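Local coordinates for protein fructokinase (PDB 3C8U) that probably transfers a phosphate group from ATP to fructose, as a putative fructokinase of the P-loop kinase type, at residues Thr3-Leu15 with Leu38-Leu51. Sequence-based numbering, arbitrary orientation.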
loop_
_atom_site.group_PDB
_atom_site.type_symbol
_atom_site.label_atom_id
_atom_site.label_comp_id
_atom_site.label_asym_id
_atom_site.label_seq_id
_atom_site.Cartn_x
_atom_site.Cartn_y
_atom_site.Cartn_z
ATOM N N THR A 3 -5.031 -3.259 19.666
ATOM C CA THR A 3 -3.744 -3.935 19.717
ATOM C C THR A 3 -3.524 -4.716 18.412
ATOM O O THR A 3 -4.465 -4.957 17.631
ATOM C CB THR A 3 -3.673 -4.889 20.910
ATOM O OG1 THR A 3 -4.644 -5.928 20.738
ATOM C CG2 THR A 3 -3.944 -4.143 22.220
ATOM N N LEU A 4 -2.269 -5.062 18.162
ATOM C CA LEU A 4 -1.937 -5.866 17.000
ATOM C C LEU A 4 -2.635 -7.206 17.168
ATOM O O LEU A 4 -3.066 -7.815 16.211
ATOM C CB LEU A 4 -0.424 -6.083 16.852
ATOM C CG LEU A 4 0.062 -6.869 15.624
ATOM C CD1 LEU A 4 -0.415 -6.201 14.341
ATOM C CD2 LEU A 4 1.589 -7.002 15.636
ATOM N N ALA A 5 -2.773 -7.643 18.410
ATOM C CA ALA A 5 -3.255 -9.000 18.671
ATOM C C ALA A 5 -4.703 -9.054 18.242
ATOM O O ALA A 5 -5.158 -10.025 17.639
ATOM C CB ALA A 5 -3.097 -9.403 20.161
ATOM N N ALA A 6 -5.404 -7.963 18.521
ATOM C CA ALA A 6 -6.833 -7.863 18.226
ATOM C C ALA A 6 -7.041 -7.666 16.725
ATOM O O ALA A 6 -8.022 -8.144 16.155
ATOM C CB ALA A 6 -7.514 -6.747 19.050
ATOM N N LEU A 7 -6.079 -6.991 16.095
ATOM C CA LEU A 7 -6.101 -6.781 14.636
ATOM C C LEU A 7 -5.943 -8.130 13.943
ATOM O O LEU A 7 -6.680 -8.474 13.032
ATOM C CB LEU A 7 -5.000 -5.797 14.168
ATOM C CG LEU A 7 -4.910 -5.404 12.674
ATOM C CD1 LEU A 7 -6.245 -4.803 12.187
ATOM C CD2 LEU A 7 -3.777 -4.434 12.392
ATOM N N CYS A 8 -4.966 -8.894 14.409
ATOM C CA CYS A 8 -4.675 -10.189 13.820
ATOM C C CYS A 8 -5.920 -11.063 13.916
ATOM O O CYS A 8 -6.368 -11.660 12.947
ATOM C CB CYS A 8 -3.476 -10.827 14.527
ATOM S SG CYS A 8 -3.224 -12.537 14.107
ATOM N N GLN A 9 -6.522 -11.051 15.096
ATOM C CA GLN A 9 -7.685 -11.899 15.385
ATOM C C GLN A 9 -8.882 -11.455 14.549
ATOM O O GLN A 9 -9.586 -12.283 13.982
ATOM C CB GLN A 9 -8.028 -11.901 16.882
ATOM C CG GLN A 9 -9.338 -12.607 17.220
ATOM C CD GLN A 9 -9.352 -14.124 16.945
ATOM O OE1 GLN A 9 -8.319 -14.748 16.806
ATOM N NE2 GLN A 9 -10.544 -14.703 16.861
ATOM N N GLY A 10 -9.019 -10.142 14.392
ATOM C CA GLY A 10 -10.114 -9.573 13.604
ATOM C C GLY A 10 -10.038 -9.937 12.136
ATOM O O GLY A 10 -11.035 -10.247 11.477
ATOM N N VAL A 11 -8.814 -9.963 11.622
ATOM C CA VAL A 11 -8.580 -10.395 10.243
ATOM C C VAL A 11 -8.935 -11.858 10.111
ATOM O O VAL A 11 -9.697 -12.262 9.213
ATOM C CB VAL A 11 -7.108 -10.136 9.788
ATOM C CG1 VAL A 11 -6.818 -10.833 8.439
ATOM C CG2 VAL A 11 -6.874 -8.630 9.718
ATOM N N LEU A 12 -8.460 -12.657 11.059
ATOM C CA LEU A 12 -8.689 -14.104 10.987
ATOM C C LEU A 12 -10.182 -14.460 10.972
ATOM O O LEU A 12 -10.624 -15.356 10.256
ATOM C CB LEU A 12 -8.004 -14.855 12.134
ATOM C CG LEU A 12 -6.480 -14.937 12.093
ATOM C CD1 LEU A 12 -5.955 -15.720 13.288
ATOM C CD2 LEU A 12 -6.027 -15.571 10.801
ATOM N N GLU A 13 -10.945 -13.758 11.770
ATOM C CA GLU A 13 -12.381 -14.033 11.934
ATOM C C GLU A 13 -13.121 -13.721 10.665
ATOM O O GLU A 13 -14.217 -14.219 10.435
ATOM C CB GLU A 13 -13.019 -13.174 13.039
ATOM C CG GLU A 13 -12.480 -13.451 14.399
ATOM C CD GLU A 13 -13.032 -12.484 15.423
ATOM O OE1 GLU A 13 -13.664 -11.482 15.028
ATOM O OE2 GLU A 13 -12.782 -12.728 16.608
ATOM N N ARG A 14 -12.534 -12.851 9.878
ATOM C CA ARG A 14 -13.200 -12.345 8.672
ATOM C C ARG A 14 -12.787 -13.092 7.414
ATOM O O ARG A 14 -13.448 -13.009 6.374
ATOM C CB ARG A 14 -12.974 -10.853 8.519
ATOM C CG ARG A 14 -13.706 -10.056 9.582
ATOM C CD ARG A 14 -13.316 -8.575 9.455
ATOM N NE ARG A 14 -14.120 -7.675 10.300
ATOM C CZ ARG A 14 -14.038 -7.618 11.620
ATOM N NH1 ARG A 14 -13.222 -8.426 12.290
ATOM N NH2 ARG A 14 -14.804 -6.759 12.281
ATOM N N LEU A 15 -11.698 -13.832 7.523
ATOM C CA LEU A 15 -11.238 -14.698 6.413
ATOM C C LEU A 15 -12.087 -15.961 6.404
ATOM O O LEU A 15 -12.712 -16.299 7.381
ATOM C CB LEU A 15 -9.760 -15.037 6.582
ATOM C CG LEU A 15 -8.845 -13.812 6.367
ATOM C CD1 LEU A 15 -7.423 -14.220 6.704
ATOM C CD2 LEU A 15 -8.961 -13.220 4.931
ATOM N N LEU A 38 3.284 -1.560 10.249
ATOM C CA LEU A 38 2.079 -2.301 10.693
ATOM C C LEU A 38 1.869 -3.605 9.888
ATOM O O LEU A 38 1.613 -4.676 10.444
ATOM C CB LEU A 38 0.836 -1.401 10.616
ATOM C CG LEU A 38 -0.473 -2.046 11.058
ATOM C CD1 LEU A 38 -0.397 -2.443 12.550
ATOM C CD2 LEU A 38 -1.655 -1.139 10.788
ATOM N N SER A 39 2.044 -3.533 8.574
ATOM C CA SER A 39 1.725 -4.696 7.720
ATOM C C SER A 39 2.592 -5.906 8.040
ATOM O O SER A 39 2.128 -7.054 8.109
ATOM C CB SER A 39 1.878 -4.328 6.244
ATOM O OG SER A 39 3.186 -3.882 5.957
ATOM N N ASN A 40 3.880 -5.632 8.231
ATOM C CA ASN A 40 4.856 -6.697 8.489
ATOM C C ASN A 40 4.609 -7.462 9.810
ATOM O O ASN A 40 4.580 -8.704 9.809
ATOM C CB ASN A 40 6.283 -6.178 8.342
ATOM C CG ASN A 40 6.638 -6.011 6.895
ATOM O OD1 ASN A 40 6.895 -6.990 6.228
ATOM N ND2 ASN A 40 6.556 -4.781 6.376
ATOM N N PRO A 41 4.395 -6.736 10.928
ATOM C CA PRO A 41 4.064 -7.452 12.143
ATOM C C PRO A 41 2.730 -8.187 12.066
ATOM O O PRO A 41 2.579 -9.243 12.657
ATOM C CB PRO A 41 3.994 -6.335 13.191
ATOM C CG PRO A 41 4.957 -5.311 12.684
ATOM C CD PRO A 41 4.650 -5.312 11.207
ATOM N N LEU A 42 1.806 -7.633 11.288
ATOM C CA LEU A 42 0.507 -8.285 11.065
ATOM C C LEU A 42 0.696 -9.584 10.298
ATOM O O LEU A 42 0.077 -10.584 10.627
ATOM C CB LEU A 42 -0.489 -7.367 10.335
ATOM C CG LEU A 42 -1.827 -8.052 9.975
ATOM C CD1 LEU A 42 -2.627 -8.449 11.229
ATOM C CD2 LEU A 42 -2.682 -7.203 9.029
ATOM N N ALA A 43 1.574 -9.553 9.280
ATOM C CA ALA A 43 1.916 -10.756 8.509
ATOM C C ALA A 43 2.485 -11.838 9.421
ATOM O O ALA A 43 2.163 -13.033 9.308
ATOM C CB ALA A 43 2.926 -10.422 7.303
ATOM N N ALA A 44 3.317 -11.409 10.357
ATOM C CA ALA A 44 4.018 -12.343 11.245
ATOM C C ALA A 44 3.018 -12.953 12.250
ATOM O O ALA A 44 3.083 -14.117 12.590
ATOM C CB ALA A 44 5.176 -11.625 11.978
ATOM N N ALA A 45 2.077 -12.127 12.677
ATOM C CA ALA A 45 1.072 -12.521 13.670
ATOM C C ALA A 45 0.153 -13.567 13.062
ATOM O O ALA A 45 -0.157 -14.582 13.683
ATOM C CB ALA A 45 0.282 -11.302 14.169
ATOM N N LEU A 46 -0.203 -13.349 11.801
ATOM C CA LEU A 46 -1.125 -14.273 11.090
ATOM C C LEU A 46 -0.418 -15.614 10.820
ATOM O O LEU A 46 -0.968 -16.714 11.031
ATOM C CB LEU A 46 -1.634 -13.648 9.790
ATOM C CG LEU A 46 -2.669 -12.498 9.915
ATOM C CD1 LEU A 46 -2.713 -11.688 8.620
ATOM C CD2 LEU A 46 -4.070 -13.019 10.277
ATOM N N SER A 47 0.827 -15.506 10.379
ATOM C CA SER A 47 1.627 -16.687 10.120
ATOM C C SER A 47 1.684 -17.559 11.392
ATOM O O SER A 47 1.571 -18.796 11.330
ATOM C CB SER A 47 3.040 -16.311 9.633
ATOM O OG SER A 47 2.999 -15.525 8.433
ATOM N N ALA A 48 1.783 -16.907 12.534
ATOM C CA ALA A 48 1.949 -17.607 13.826
ATOM C C ALA A 48 0.654 -18.323 14.222
ATOM O O ALA A 48 0.646 -19.215 15.086
ATOM C CB ALA A 48 2.401 -16.633 14.951
ATOM N N GLN A 49 -0.431 -17.915 13.576
ATOM C CA GLN A 49 -1.757 -18.476 13.850
ATOM C C GLN A 49 -2.127 -19.433 12.741
ATOM O O GLN A 49 -3.301 -19.738 12.548
ATOM C CB GLN A 49 -2.831 -17.395 13.950
ATOM C CG GLN A 49 -2.660 -16.444 15.109
ATOM C CD GLN A 49 -2.682 -17.100 16.455
ATOM O OE1 GLN A 49 -3.304 -18.140 16.672
ATOM N NE2 GLN A 49 -2.056 -16.444 17.404
ATOM N N GLY A 50 -1.104 -19.834 11.997
ATOM C CA GLY A 50 -1.217 -20.912 10.977
ATOM C C GLY A 50 -1.675 -20.462 9.613
ATOM O O GLY A 50 -2.092 -21.270 8.766
ATOM N N LEU A 51 -1.615 -19.151 9.401
ATOM C CA LEU A 51 -1.935 -18.565 8.097
ATOM C C LEU A 51 -0.716 -17.834 7.549
ATOM O O LEU A 51 -0.566 -16.652 7.779
ATOM C CB LEU A 51 -3.107 -17.575 8.189
ATOM C CG LEU A 51 -4.553 -18.035 8.059
ATOM C CD1 LEU A 51 -5.475 -16.822 8.232
ATOM C CD2 LEU A 51 -4.788 -18.717 6.711
#
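Helix 4-14 crosses helix 38-48 at -62°, their axes 9.4 Å apart at closest, and Cys8 and Leu46 have the nearest CA atoms. The side chains meet mostly through carbon atoms, with one sulfur. Leu4 sends its two methyls to different places. CD2 presses on Pro41 CB at 3.5 Å, a tight fit with the two side chains at about a right angle, while CD1 rests over the backbone of Leu42. Leu4 CG is anti to the backbone N (chi1 -177°), which points the branch at the other helix. Replacing Leu4 with an alanine would probably leave Pro41 CB and the backbone of Leu42 without their cover and open a gap at this edge. Leu7 and Leu38 meet tip to tip, CD2 to CD1 at 3.9 Å. Leu42 CD1 lies against the backbone of Cys8, 3.7 Å from its CA. At the centre Ala45 turns its CB toward Cys8, 3.7 Å from SG. Further along, Leu12 lies alongside Leu46, the two side chains pointing opposite ways, but Leu12 was modelled in two conformers and its fit is doubtful. Val11 CG1 meets Leu46 CD2 at 4.0 Å, and these side chains cross at about a right angle. A Schellman motif ends helix 38-48, with Gly50 at C-prime: Leu51 N bonds to Leu46 O and Gly50 N to Ser47 O. Leu51 CD1 lies 3.6 Å from Leu15 CD1. Beneath the pair lies the parallel sheet. Leu7 and Leu42 both touch Ile152 of strand 150-154, Leu7 and Leu38 touch Trp205 of strand 203-205, and Val11 packs on Val25 of strand 23-28. The N-terminal helix is thus packed against the sheet and the helix that follows the probable P-loop.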